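Local coordinates for D-aminoacid aminotransferase-like PLP-dependent enzyme (Haemophilus somnus, PDB 3CEB), which is probably a pyridoxal-phosphate-dependent lyase of the class IV aminotransferase family, putatively cleaving 4-amino-4-deoxychorismate to 4-aminobenzoate and pyruvate, at residues E9-E14 with C66-N71; S22-R27 with E156-A161; V93-I98 with N111-Q116; C134-L139 with L187-N192. All coordinates share one frame; numbering follows the deposited sequence.

In the fold
From the N terminus, strand 7-14 meets strand 63-70 in contact 1, closing a loop that holds all of helix 21-35 and helix 46-51. Helix 21-35 opens contact 2, whose second half, at the start of helix 158-165, comes far later, so contacts 1 and 2 cross. Contact 3 closes a short loop between strand 90-94 and helix 108-114, nested inside contact 2. Contact 4, joining 134-139 to 187-192, crosses contact 2 and follows contacts 1 and 3 in series. Contacts 1, 2 and 4 touch one another and bring the N-terminal sheet against the C-terminal part beside the cofactor; contact 3 lies farther out, its centre about 17 Å from that of the chain, and touches contact 4 through Leu114 and Ser135.

Contact 1. Residues E9-E14 with C66-N71; sequences ETILIE and CRIDYN
Ile11 and Cys66 form a hydrogen-bonded pair of antiparallel strands: Ile11 N reaches Cys66 O at 2.6 Å in an almost straight bond (177°), and Cys66 N returns one to Ile11 O. Two residues along, Glu9 and Ile68 exchange a second pair of backbone bonds, while Thr10 and Arg67 between them are a non-hydrogen-bonded pair. The side chain of Ile11 starts with CB 3.7 Å from Cys66 O. Its CG1 lies beside the backbone N (chi1 -60°) and packs on His24 of helix 21-35, and CD1 ends 3.9 Å from Ile68 CD1. Here strands 7-14 and 63-70 are the two central strands of the four-stranded antiparallel N-terminal sheet of this class IV aminotransferase fold, and helix 21-35 covers the face carrying Ile11, Cys66 and Ile68. Further along that face, the SG of Cys66 meets Ile13 CG1 at 3.8 Å. Glu9 CG approaches the Tyr70 ring obliquely, and a water joins their polar ends, giving a hydrogen to Glu9 OE2 at 2.7 Å and taking one from Tyr70 OH at 2.6 Å. The buried carboxylate is held further by a salt bridge to Arg27 and a hydrogen bond to His24. On the other face Arg67 grips Asp69 side-on, with NE 2.6 Å from OD1 and NH2 on OD2, both carboxylate oxygens lying in the guanidinium plane.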
loop_
_atom_site.group_PDB
_atom_site.type_symbol
_atom_site.label_atom_id
_atom_site.label_comp_id
_atom_site.label_asym_id
_atom_site.label_seq_id
_atom_site.Cartn_x
_atom_site.Cartn_y
_atom_site.Cartn_z
ATOM N N GLU A 9 1.156 -0.496 -9.129
ATOM C CA GLU A 9 0.450 -1.415 -8.243
ATOM C C GLU A 9 1.461 -2.498 -7.841
ATOM O O GLU A 9 2.289 -2.906 -8.653
ATOM C CB GLU A 9 -0.754 -2.044 -8.957
ATOM C CG GLU A 9 -1.949 -1.090 -9.127
ATOM C CD GLU A 9 -2.676 -0.787 -7.809
ATOM O OE1 GLU A 9 -2.685 -1.670 -6.931
ATOM O OE2 GLU A 9 -3.214 0.344 -7.644
ATOM N N THR A 10 1.428 -2.939 -6.595
ATOM C CA THR A 10 2.300 -4.010 -6.146
ATOM C C THR A 10 1.414 -5.161 -5.721
ATOM O O THR A 10 0.614 -5.027 -4.800
ATOM C CB THR A 10 3.153 -3.538 -4.980
ATOM O OG1 THR A 10 3.881 -2.396 -5.412
ATOM C CG2 THR A 10 4.147 -4.577 -4.523
ATOM N N ILE A 11 1.567 -6.283 -6.412
ATOM C CA ILE A 11 0.747 -7.440 -6.190
ATOM C C ILE A 11 1.536 -8.594 -5.615
ATOM O O ILE A 11 2.654 -8.900 -6.033
ATOM C CB ILE A 11 0.109 -7.867 -7.503
ATOM C CG1 ILE A 11 -0.773 -6.710 -8.039
ATOM C CG2 ILE A 11 -0.653 -9.200 -7.322
ATOM C CD1 ILE A 11 -0.961 -6.731 -9.534
ATOM N N LEU A 12 0.943 -9.230 -4.616
ATOM C CA LEU A 12 1.559 -10.378 -3.969
ATOM C C LEU A 12 1.088 -11.672 -4.639
ATOM O O LEU A 12 -0.075 -11.817 -4.976
ATOM C CB LEU A 12 1.180 -10.375 -2.494
ATOM C CG LEU A 12 1.543 -11.563 -1.609
ATOM C CD1 LEU A 12 3.045 -11.758 -1.532
ATOM C CD2 LEU A 12 0.927 -11.361 -0.203
ATOM N N ILE A 13 2.031 -12.559 -4.893
ATOM C CA ILE A 13 1.730 -13.938 -5.199
ATOM C C ILE A 13 2.086 -14.689 -3.926
ATOM O O ILE A 13 3.195 -14.593 -3.424
ATOM C CB ILE A 13 2.564 -14.503 -6.339
ATOM C CG1 ILE A 13 2.554 -13.548 -7.564
ATOM C CG2 ILE A 13 2.075 -15.882 -6.686
ATOM C CD1 ILE A 13 1.229 -13.087 -8.043
ATOM N N GLU A 14 1.141 -15.428 -3.385
ATOM C CA GLU A 14 1.395 -16.185 -2.161
ATOM C C GLU A 14 0.738 -17.517 -2.247
ATOM O O GLU A 14 -0.435 -17.611 -2.561
ATOM C CB GLU A 14 0.857 -15.427 -0.941
ATOM C CG GLU A 14 0.772 -16.252 0.331
ATOM C CD GLU A 14 0.251 -15.418 1.469
ATOM O OE1 GLU A 14 -0.660 -14.595 1.253
ATOM O OE2 GLU A 14 0.756 -15.563 2.594
ATOM N N CYS A 66 5.020 -8.695 -7.459
ATOM C CA CYS A 66 4.811 -8.239 -8.833
ATOM C C CYS A 66 4.429 -6.786 -8.828
ATOM O O CYS A 66 3.469 -6.388 -8.178
ATOM C CB CYS A 66 3.680 -8.989 -9.528
ATOM S SG CYS A 66 3.927 -10.743 -9.709
ATOM N N ARG A 67 5.194 -6.006 -9.560
ATOM C CA ARG A 67 4.948 -4.609 -9.669
ATOM C C ARG A 67 4.536 -4.279 -11.087
ATOM O O ARG A 67 5.238 -4.649 -12.055
ATOM C CB ARG A 67 6.227 -3.882 -9.349
ATOM C CG ARG A 67 6.045 -2.398 -9.228
ATOM C CD ARG A 67 7.402 -1.730 -9.017
ATOM N NE ARG A 67 7.346 -0.312 -9.353
ATOM C CZ ARG A 67 7.625 0.647 -8.490
ATOM N NH1 ARG A 67 7.995 0.334 -7.258
ATOM N NH2 ARG A 67 7.587 1.909 -8.858
ATOM N N ILE A 68 3.395 -3.597 -11.218
ATOM C CA ILE A 68 2.965 -3.139 -12.501
ATOM C C ILE A 68 2.985 -1.622 -12.512
ATOM O O ILE A 68 2.172 -0.992 -11.850
ATOM C CB ILE A 68 1.561 -3.612 -12.864
ATOM C CG1 ILE A 68 1.492 -5.149 -12.898
ATOM C CG2 ILE A 68 1.176 -3.029 -14.247
ATOM C CD1 ILE A 68 0.062 -5.731 -13.121
ATOM N N ASP A 69 3.937 -1.037 -13.243
ATOM C CA ASP A 69 3.952 0.393 -13.412
ATOM C C ASP A 69 3.115 0.695 -14.659
ATOM O O ASP A 69 3.207 -0.023 -15.651
ATOM C CB ASP A 69 5.367 0.912 -13.610
ATOM C CG ASP A 69 6.195 0.915 -12.337
ATOM O OD1 ASP A 69 6.651 -0.157 -11.877
ATOM O OD2 ASP A 69 6.434 2.029 -11.816
ATOM N N TYR A 70 2.291 1.734 -14.640
ATOM C CA TYR A 70 1.483 2.040 -15.815
ATOM C C TYR A 70 1.310 3.523 -16.091
ATOM O O TYR A 70 1.619 4.365 -15.236
ATOM C CB TYR A 70 0.106 1.408 -15.689
ATOM C CG TYR A 70 -0.645 1.875 -14.476
ATOM C CD1 TYR A 70 -0.402 1.342 -13.240
ATOM C CD2 TYR A 70 -1.604 2.856 -14.580
ATOM C CE1 TYR A 70 -1.112 1.787 -12.100
ATOM C CE2 TYR A 70 -2.329 3.314 -13.457
ATOM C CZ TYR A 70 -2.090 2.788 -12.231
ATOM O OH TYR A 70 -2.821 3.253 -11.145
ATOM N N ASN A 71 0.861 3.808 -17.315
ATOM C CA ASN A 71 0.355 5.112 -17.661
ATOM C C ASN A 71 -0.971 4.952 -18.333
ATOM O O ASN A 71 -1.653 3.946 -18.119
ATOM C CB ASN A 71 1.284 5.925 -18.527
ATOM C CG ASN A 71 1.800 5.190 -19.702
ATOM O OD1 ASN A 71 1.084 4.519 -20.414
ATOM N ND2 ASN A 71 3.068 5.329 -19.919
HETATM O O HOH W 1 -2.131 2.482 -8.813
#

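Contact 2. Residues S22-R27 with E156-A161; sequences SYHQQR and EGTQRA. With SO4 (sulfate ion), chain C.
Thr158 pushes its methyl between two flat groups of helix 21-35. CG2 sits over the centre of the Arg27 guanidinium, 3.5 Å from Arg27 CZ, and also over one face of the His24 ring in a CH-pi contact, 3.9 Å from its centroid and displaced toward the rim. The methyl faces the helix because chi1 of 56° puts OG1 between the backbone N and carbonyl carbon, leaving CG2 anti to the latter. Tyr23 flanks it: its CB touches Thr158 CB at 4.0 Å, and ring atom CD2 lies 3.8 Å from Ala161 CB, one turn on. Arg27 runs extended, bends at chi3 (61°) and passes its NH1 close to the backbone of Glu156 and Gly157. The polar ends of Arg27 and His24 are both held by Glu9, which probably sets the turn of the two flat groups. At the N-terminal turn of helix 21-35, a sulfate probably from the crystallisation liquor accepts from Ser22 N and OG. Just after the N-cap Gly157, Thr158 OG1 and Gln159 N bind phosphate oxygens of the lysine-bound cofactor at position 103, with a weak bond from Arg27 NH2: the phosphate-binding cup of a fold-type IV pyridoxal-phosphate enzyme.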
loop_
_atom_site.group_PDB
_atom_site.type_symbol
_atom_site.label_atom_id
_atom_site.label_comp_id
_atom_site.label_asym_id
_atom_site.label_seq_id
_atom_site.Cartn_x
_atom_site.Cartn_y
_atom_site.Cartn_z
ATOM N N SER A 22 -8.895 -8.188 -7.293
ATOM C CA SER A 22 -9.932 -7.248 -7.695
ATOM C C SER A 22 -9.781 -5.910 -7.007
ATOM O O SER A 22 -10.300 -4.902 -7.484
ATOM C CB SER A 22 -11.314 -7.793 -7.449
ATOM O OG SER A 22 -11.463 -8.012 -6.106
ATOM N N TYR A 23 -9.065 -5.908 -5.889
ATOM C CA TYR A 23 -8.884 -4.658 -5.124
ATOM C C TYR A 23 -7.894 -3.809 -5.859
ATOM O O TYR A 23 -8.001 -2.571 -5.908
ATOM C CB TYR A 23 -8.428 -4.909 -3.688
ATOM C CG TYR A 23 -9.534 -5.446 -2.825
ATOM C CD1 TYR A 23 -9.770 -6.815 -2.709
ATOM C CD2 TYR A 23 -10.371 -4.592 -2.148
ATOM C CE1 TYR A 23 -10.804 -7.303 -1.896
ATOM C CE2 TYR A 23 -11.392 -5.076 -1.358
ATOM C CZ TYR A 23 -11.609 -6.428 -1.249
ATOM O OH TYR A 23 -12.656 -6.871 -0.449
ATOM N N HIS A 24 -6.965 -4.495 -6.495
ATOM C CA HIS A 24 -5.950 -3.818 -7.238
ATOM C C HIS A 24 -6.574 -3.259 -8.495
ATOM O O HIS A 24 -6.305 -2.129 -8.895
ATOM C CB HIS A 24 -4.795 -4.761 -7.551
ATOM C CG HIS A 24 -3.893 -5.040 -6.385
ATOM N ND1 HIS A 24 -2.958 -4.131 -5.933
ATOM C CD2 HIS A 24 -3.744 -6.151 -5.612
ATOM C CE1 HIS A 24 -2.297 -4.658 -4.915
ATOM N NE2 HIS A 24 -2.762 -5.877 -4.689
ATOM N N GLN A 25 -7.416 -4.051 -9.136
ATOM C CA GLN A 25 -8.073 -3.595 -10.364
ATOM C C GLN A 25 -8.908 -2.347 -10.062
ATOM O O GLN A 25 -8.916 -1.437 -10.856
ATOM C CB GLN A 25 -8.973 -4.693 -10.963
ATOM C CG GLN A 25 -9.663 -4.327 -12.324
ATOM C CD GLN A 25 -8.680 -4.327 -13.475
ATOM O OE1 GLN A 25 -7.728 -5.132 -13.479
ATOM N NE2 GLN A 25 -8.884 -3.409 -14.459
ATOM N N GLN A 26 -9.568 -2.297 -8.898
ATOM C CA GLN A 26 -10.459 -1.173 -8.588
ATOM C C GLN A 26 -9.684 0.109 -8.460
ATOM O O GLN A 26 -10.106 1.129 -9.012
ATOM C CB GLN A 26 -11.247 -1.297 -7.280
ATOM C CG GLN A 26 -12.262 -2.358 -7.241
ATOM C CD GLN A 26 -13.094 -2.302 -5.923
ATOM O OE1 GLN A 26 -13.127 -3.279 -5.135
ATOM N NE2 GLN A 26 -13.755 -1.146 -5.683
ATOM N N ARG A 27 -8.591 0.042 -7.694
ATOM C CA ARG A 27 -7.752 1.210 -7.437
ATOM C C ARG A 27 -7.120 1.656 -8.722
ATOM O O ARG A 27 -7.034 2.853 -9.022
ATOM C CB ARG A 27 -6.650 0.932 -6.403
ATOM C CG ARG A 27 -5.830 2.165 -6.082
ATOM C CD ARG A 27 -4.905 2.027 -4.938
ATOM N NE ARG A 27 -3.918 0.987 -5.172
ATOM C CZ ARG A 27 -3.059 0.546 -4.257
ATOM N NH1 ARG A 27 -3.032 1.077 -3.038
ATOM N NH2 ARG A 27 -2.220 -0.446 -4.576
ATOM N N GLU A 156 -5.372 4.985 0.178
ATOM C CA GLU A 156 -6.241 3.884 0.508
ATOM C C GLU A 156 -5.667 2.568 -0.011
ATOM O O GLU A 156 -5.870 2.164 -1.176
ATOM C CB GLU A 156 -7.618 4.107 -0.076
ATOM C CG GLU A 156 -8.373 5.191 0.627
ATOM C CD GLU A 156 -9.708 5.415 0.016
ATOM O OE1 GLU A 156 -10.155 4.573 -0.763
ATOM O OE2 GLU A 156 -10.327 6.427 0.315
ATOM N N GLY A 157 -4.984 1.867 0.872
ATOM C CA GLY A 157 -4.342 0.612 0.476
ATOM C C GLY A 157 -5.276 -0.507 0.054
ATOM O O GLY A 157 -6.440 -0.581 0.475
ATOM N N THR A 158 -4.757 -1.398 -0.785
ATOM C CA THR A 158 -5.579 -2.501 -1.212
ATOM C C THR A 158 -5.697 -3.428 -0.009
ATOM O O THR A 158 -6.756 -3.949 0.262
ATOM C CB THR A 158 -5.046 -3.229 -2.467
ATOM O OG1 THR A 158 -3.711 -3.681 -2.242
ATOM C CG2 THR A 158 -5.068 -2.323 -3.702
ATOM N N GLN A 159 -4.638 -3.581 0.768
ATOM C CA GLN A 159 -4.681 -4.556 1.867
ATOM C C GLN A 159 -5.668 -4.041 2.923
ATOM O O GLN A 159 -6.513 -4.755 3.467
ATOM C CB GLN A 159 -3.274 -4.719 2.462
ATOM C CG GLN A 159 -3.136 -5.768 3.597
ATOM C CD GLN A 159 -3.311 -7.159 3.075
ATOM O OE1 GLN A 159 -4.324 -7.795 3.343
ATOM N NE2 GLN A 159 -2.358 -7.620 2.265
ATOM N N ARG A 160 -5.535 -2.756 3.189
ATOM C CA ARG A 160 -6.417 -2.057 4.101
ATOM C C ARG A 160 -7.859 -2.242 3.630
ATOM O O ARG A 160 -8.736 -2.572 4.419
ATOM C CB ARG A 160 -6.031 -0.575 4.137
ATOM C CG ARG A 160 -6.985 0.361 4.877
ATOM C CD ARG A 160 -6.557 1.813 4.656
ATOM N NE ARG A 160 -7.263 2.768 5.510
ATOM C CZ ARG A 160 -8.447 3.268 5.223
ATOM N NH1 ARG A 160 -9.077 2.891 4.138
ATOM N NH2 ARG A 160 -9.011 4.103 6.053
ATOM N N ALA A 161 -8.108 -2.061 2.339
ATOM C CA ALA A 161 -9.483 -2.197 1.799
ATOM C C ALA A 161 -10.075 -3.613 2.050
ATOM O O ALA A 161 -11.249 -3.761 2.404
ATOM C CB ALA A 161 -9.507 -1.827 0.321
HETATM S S SO4 C . -9.926 -11.082 -5.224
HETATM O O1 SO4 C . -11.279 -11.663 -5.257
HETATM O O2 SO4 C . -8.986 -11.981 -4.510
HETATM O O3 SO4 C . -9.962 -9.754 -4.592
HETATM O O4 SO4 C . -9.464 -10.925 -6.608
#

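Contact 3. Residues V93-I98 with N111-Q116; sequences VFCDHI and NNLLKQ. With SO4 (sulfate ion), chain E; SO4 (sulfate ion), chain F.
Leu113 drives its forked end from helix 108-114 into a hollow formed by Val93, Cys95 and Ile98. The two prongs part there. CD2 goes to Val93 CG1 at 3.7 Å, whereas CD1 lies 4.0 Å from Cys95 SG and meets Ile98 CD1 tip to tip at the same separation. The fork thus straddles the end of strand 90-94 and the loop that follows. Val93 is the answering bump: CG1 fits between Leu113 CD2 and the amide end of Gln116, 3.4 Å from Gln116 OE1, while CG2 rests against Gln116 CB at 4.0 Å. Gln116 closes the rim of the hollow with an extended chain. Ile123 of strand 122-127 packs on both Val93 and Leu113, so the helix covers one side of the mixed sheet containing strands 90-94 and 122-127. A sulfate, probably from the crystallisation liquor, accepts from Asp96 N at its O2 (2.8 Å) and from His97 N. Between helix and strand the fit is almost wholly apolar; the polar link is indirect, a water taking a hydrogen from Phe94 N and giving one to Gln116 OE1, which implies cohesion by burial and shape more than by directed bonds.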
loop_
_atom_site.group_PDB
_atom_site.type_symbol
_atom_site.label_atom_id
_atom_site.label_comp_id
_atom_site.label_asym_id
_atom_site.label_seq_id
_atom_site.Cartn_x
_atom_site.Cartn_y
_atom_site.Cartn_z
ATOM N N VAL A 93 6.932 11.159 12.086
ATOM C CA VAL A 93 7.530 12.177 11.236
ATOM C C VAL A 93 6.430 13.195 10.905
ATOM O O VAL A 93 5.328 12.839 10.514
ATOM C CB VAL A 93 8.198 11.528 9.969
ATOM C CG1 VAL A 93 8.741 12.581 9.042
ATOM C CG2 VAL A 93 9.314 10.630 10.385
ATOM N N PHE A 94 6.726 14.468 11.095
ATOM C CA PHE A 94 5.716 15.514 10.928
ATOM C C PHE A 94 5.798 16.149 9.565
ATOM O O PHE A 94 6.794 16.749 9.184
ATOM C CB PHE A 94 5.841 16.554 12.062
ATOM C CG PHE A 94 5.584 15.967 13.393
ATOM C CD1 PHE A 94 4.298 15.884 13.880
ATOM C CD2 PHE A 94 6.609 15.384 14.112
ATOM C CE1 PHE A 94 4.048 15.273 15.089
ATOM C CE2 PHE A 94 6.377 14.786 15.316
ATOM C CZ PHE A 94 5.093 14.719 15.811
ATOM N N CYS A 95 4.732 15.990 8.817
ATOM C CA CYS A 95 4.669 16.536 7.490
ATOM C C CYS A 95 3.244 16.897 7.076
ATOM O O CYS A 95 2.433 16.041 6.755
ATOM C CB CYS A 95 5.249 15.521 6.547
ATOM S SG CYS A 95 5.247 16.060 4.849
ATOM N N ASP A 96 2.971 18.187 7.049
ATOM C CA ASP A 96 1.620 18.712 6.814
ATOM C C ASP A 96 1.249 18.906 5.349
ATOM O O ASP A 96 0.102 19.190 5.024
ATOM C CB ASP A 96 1.472 20.068 7.490
ATOM C CG ASP A 96 1.378 19.966 8.980
ATOM O OD1 ASP A 96 1.155 18.861 9.494
ATOM O OD2 ASP A 96 1.483 21.013 9.651
ATOM N N HIS A 97 2.229 18.803 4.473
ATOM C CA HIS A 97 1.968 19.029 3.065
ATOM C C HIS A 97 2.543 17.928 2.257
ATOM O O HIS A 97 3.699 18.012 1.846
ATOM C CB HIS A 97 2.592 20.333 2.607
ATOM C CG HIS A 97 1.965 21.534 3.227
ATOM N ND1 HIS A 97 0.594 21.670 3.338
ATOM C CD2 HIS A 97 2.512 22.651 3.770
ATOM C CE1 HIS A 97 0.326 22.821 3.933
ATOM N NE2 HIS A 97 1.469 23.438 4.196
ATOM N N ILE A 98 1.733 16.895 2.065
ATOM C CA ILE A 98 2.107 15.726 1.307
ATOM C C ILE A 98 0.837 15.135 0.722
ATOM O O ILE A 98 -0.123 14.945 1.446
ATOM C CB ILE A 98 2.849 14.698 2.197
ATOM C CG1 ILE A 98 3.067 13.379 1.439
ATOM C CG2 ILE A 98 2.073 14.426 3.460
ATOM C CD1 ILE A 98 3.940 12.352 2.165
ATOM N N ASN A 111 10.490 9.012 0.422
ATOM C CA ASN A 111 11.782 8.405 0.686
ATOM C C ASN A 111 12.612 9.291 1.584
ATOM O O ASN A 111 13.372 8.800 2.444
ATOM C CB ASN A 111 12.515 8.069 -0.616
ATOM C CG ASN A 111 11.880 6.889 -1.337
ATOM O OD1 ASN A 111 11.256 6.045 -0.711
ATOM N ND2 ASN A 111 12.034 6.829 -2.626
ATOM N N ASN A 112 12.475 10.603 1.387
ATOM C CA ASN A 112 13.143 11.579 2.252
ATOM C C ASN A 112 12.602 11.578 3.680
ATOM O O ASN A 112 13.341 11.816 4.608
ATOM C CB ASN A 112 13.079 12.969 1.662
ATOM C CG ASN A 112 13.991 13.106 0.478
ATOM O OD1 ASN A 112 15.065 12.474 0.439
ATOM N ND2 ASN A 112 13.589 13.925 -0.512
ATOM N N LEU A 113 11.314 11.316 3.846
ATOM C CA LEU A 113 10.720 11.215 5.168
ATOM C C LEU A 113 11.270 9.971 5.845
ATOM O O LEU A 113 11.671 10.013 6.980
ATOM C CB LEU A 113 9.193 11.165 5.102
ATOM C CG LEU A 113 8.614 12.510 4.631
ATOM C CD1 LEU A 113 7.100 12.496 4.604
ATOM C CD2 LEU A 113 9.172 13.650 5.494
ATOM N N LEU A 114 11.342 8.873 5.110
ATOM C CA LEU A 114 11.854 7.606 5.657
ATOM C C LEU A 114 13.267 7.742 6.194
ATOM O O LEU A 114 13.611 7.041 7.107
ATOM C CB LEU A 114 11.858 6.510 4.596
ATOM C CG LEU A 114 12.199 5.081 5.030
ATOM C CD1 LEU A 114 11.226 4.569 6.073
ATOM C CD2 LEU A 114 12.193 4.194 3.761
ATOM N N LYS A 115 14.063 8.634 5.621
ATOM C CA LYS A 115 15.440 8.843 6.095
ATOM C C LYS A 115 15.450 9.334 7.509
ATOM O O LYS A 115 16.461 9.302 8.149
ATOM C CB LYS A 115 16.222 9.857 5.248
ATOM C CG LYS A 115 16.594 9.352 3.898
ATOM C CD LYS A 115 17.424 10.376 3.141
ATOM C CE LYS A 115 17.477 10.033 1.633
ATOM N NZ LYS A 115 18.180 11.157 0.932
ATOM N N GLN A 116 14.319 9.799 7.994
ATOM C CA GLN A 116 14.244 10.294 9.372
ATOM C C GLN A 116 13.944 9.188 10.395
ATOM O O GLN A 116 13.721 9.470 11.565
ATOM C CB GLN A 116 13.166 11.370 9.487
ATOM C CG GLN A 116 13.572 12.676 8.850
ATOM C CD GLN A 116 12.424 13.662 8.777
ATOM O OE1 GLN A 116 11.748 13.950 9.780
ATOM N NE2 GLN A 116 12.189 14.186 7.584
HETATM S S SO4 E . 5.461 20.529 6.214
HETATM O O1 SO4 E . 5.012 19.628 5.153
HETATM O O2 SO4 E . 5.049 20.054 7.543
HETATM O O3 SO4 E . 4.817 21.829 5.936
HETATM O O4 SO4 E . 6.927 20.572 6.196
HETATM S S SO4 F . 11.393 3.977 -5.122
HETATM O O1 SO4 F . 10.270 3.223 -5.724
HETATM O O2 SO4 F . 10.998 4.149 -3.683
HETATM O O3 SO4 F . 12.647 3.263 -5.334
HETATM O O4 SO4 F . 11.665 5.293 -5.707
HETATM O O HOH W 2 9.389 15.340 11.567
#

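Contact 4. Residues C134-L139 with L187-N192; sequences CSIGNL and LINAMN
Leu187 lays its CD2 branch over the turn ahead of strand 138-143, 3.6 Å from Cys134 SG and 4.0 Å from Ile136 CG1, while its CB is met by Leu139 CD2. Strands 138-143 and 185-188 are antiparallel neighbours at one side of a mixed four-stranded sheet, and the contact lies where 138-143 begins and 185-188 ends, next to the cofactor phosphate. Asn138 and Ile188 make a hydrogen-bonded pair, with Asn138 N to Ile188 O and Ile188 N to Asn138 O each 3.0 Å. On the face opposite Leu187 and Leu139, Asn138 CB packs on Ile188 CG1; the amide of Asn138 turns to Leu155 O. Asn189 extends the pairing by its side chain. Its ND2 gives a nearly straight bond (171°) to Ile136 O at 2.9 Å, coming from above that carbonyl's plane. A type I turn from Asn189 to Asn192 follows, and within it Ala190 N binds a phosphate oxygen of the cofactor at position 103. The other end of the Asn189 amide holds this turn: OD1 accepts from Met191 N at 3.0 Å, which makes an Asx turn, and also from Asn192 ND2 at 2.7 Å, the two donors arriving from opposite faces of the amide plane.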
loop_
_atom_site.group_PDB
_atom_site.type_symbol
_atom_site.label_atom_id
_atom_site.label_comp_id
_atom_site.label_asym_id
_atom_site.label_seq_id
_atom_site.Cartn_x
_atom_site.Cartn_y
_atom_site.Cartn_z
ATOM N N CYS A 134 2.642 4.838 7.009
ATOM C CA CYS A 134 4.101 4.736 7.026
ATOM C C CYS A 134 4.550 4.950 5.559
ATOM O O CYS A 134 3.713 5.225 4.711
ATOM C CB CYS A 134 4.636 3.421 7.612
ATOM S SG CYS A 134 4.272 1.949 6.691
ATOM N N SER A 135 5.852 4.854 5.264
ATOM C CA SER A 135 6.332 5.227 3.926
ATOM C C SER A 135 5.918 4.221 2.894
ATOM O O SER A 135 5.760 4.581 1.739
ATOM C CB SER A 135 7.849 5.367 3.841
ATOM O OG SER A 135 8.452 4.114 3.589
ATOM N N ILE A 136 5.725 2.963 3.299
ATOM C CA ILE A 136 5.397 1.892 2.322
ATOM C C ILE A 136 4.014 1.266 2.516
ATOM O O ILE A 136 3.629 0.385 1.771
ATOM C CB ILE A 136 6.434 0.733 2.293
ATOM C CG1 ILE A 136 6.386 -0.028 3.609
ATOM C CG2 ILE A 136 7.843 1.220 1.969
ATOM C CD1 ILE A 136 7.445 -1.174 3.712
ATOM N N GLY A 137 3.251 1.691 3.512
ATOM C CA GLY A 137 1.953 1.060 3.741
ATOM C C GLY A 137 1.074 1.837 4.684
ATOM O O GLY A 137 1.415 2.958 5.107
ATOM N N ASN A 138 -0.088 1.277 4.970
ATOM C CA ASN A 138 -0.954 1.862 5.950
ATOM C C ASN A 138 -0.566 1.353 7.360
ATOM O O ASN A 138 0.261 0.460 7.521
ATOM C CB ASN A 138 -2.430 1.548 5.645
ATOM C CG ASN A 138 -2.891 2.121 4.319
ATOM O OD1 ASN A 138 -3.276 1.372 3.411
ATOM N ND2 ASN A 138 -2.847 3.447 4.187
ATOM N N LEU A 139 -1.225 1.898 8.384
ATOM C CA LEU A 139 -0.945 1.496 9.755
ATOM C C LEU A 139 -2.189 1.022 10.508
ATOM O O LEU A 139 -3.311 1.453 10.233
ATOM C CB LEU A 139 -0.237 2.634 10.506
ATOM C CG LEU A 139 1.152 3.059 10.031
ATOM C CD1 LEU A 139 1.478 4.387 10.647
ATOM C CD2 LEU A 139 2.271 2.029 10.281
ATOM N N LEU A 187 2.413 -2.407 10.429
ATOM C CA LEU A 187 2.123 -2.039 9.084
ATOM C C LEU A 187 1.325 -3.031 8.269
ATOM O O LEU A 187 1.396 -4.191 8.467
ATOM C CB LEU A 187 3.354 -1.496 8.378
ATOM C CG LEU A 187 4.432 -2.326 7.723
ATOM C CD1 LEU A 187 3.939 -3.158 6.639
ATOM C CD2 LEU A 187 5.397 -1.389 7.217
ATOM N N ILE A 188 0.520 -2.540 7.371
ATOM C CA ILE A 188 -0.157 -3.424 6.414
ATOM C C ILE A 188 0.041 -2.891 4.978
ATOM O O ILE A 188 0.035 -1.680 4.732
ATOM C CB ILE A 188 -1.687 -3.564 6.670
ATOM C CG1 ILE A 188 -2.348 -2.191 6.693
ATOM C CG2 ILE A 188 -2.015 -4.353 7.919
ATOM C CD1 ILE A 188 -3.903 -2.310 6.676
ATOM N N ASN A 189 0.259 -3.798 4.040
ATOM C CA ASN A 189 0.239 -3.409 2.648
ATOM C C ASN A 189 0.118 -4.671 1.813
ATOM O O ASN A 189 -0.110 -5.770 2.374
ATOM C CB ASN A 189 1.442 -2.531 2.238
ATOM C CG ASN A 189 2.779 -3.241 2.405
ATOM O OD1 ASN A 189 2.847 -4.469 2.536
ATOM N ND2 ASN A 189 3.842 -2.474 2.371
ATOM N N ALA A 190 0.231 -4.532 0.491
ATOM C CA ALA A 190 0.017 -5.706 -0.391
ATOM C C ALA A 190 0.911 -6.877 0.047
ATOM O O ALA A 190 0.492 -8.049 -0.043
ATOM C CB ALA A 190 0.245 -5.360 -1.865
HETATM N N MSE A 191 2.108 -6.562 0.563
HETATM C CA MSE A 191 3.113 -7.600 0.903
HETATM C C MSE A 191 3.087 -7.984 2.371
HETATM O O MSE A 191 3.817 -8.860 2.764
HETATM C CB MSE A 191 4.540 -7.129 0.579
HETATM C CG MSE A 191 4.753 -6.648 -0.851
HETATM SE SE MSE A 191 4.358 -8.024 -2.157
HETATM C CE MSE A 191 5.625 -9.366 -1.625
ATOM N N ASN A 192 2.283 -7.287 3.169
ATOM C CA ASN A 192 2.214 -7.482 4.606
ATOM C C ASN A 192 0.786 -7.509 5.092
ATOM O O ASN A 192 0.158 -6.497 5.316
ATOM C CB ASN A 192 2.924 -6.377 5.358
ATOM C CG ASN A 192 4.395 -6.337 5.103
ATOM O OD1 ASN A 192 5.176 -6.814 5.917
ATOM N ND2 ASN A 192 4.793 -5.765 3.979
#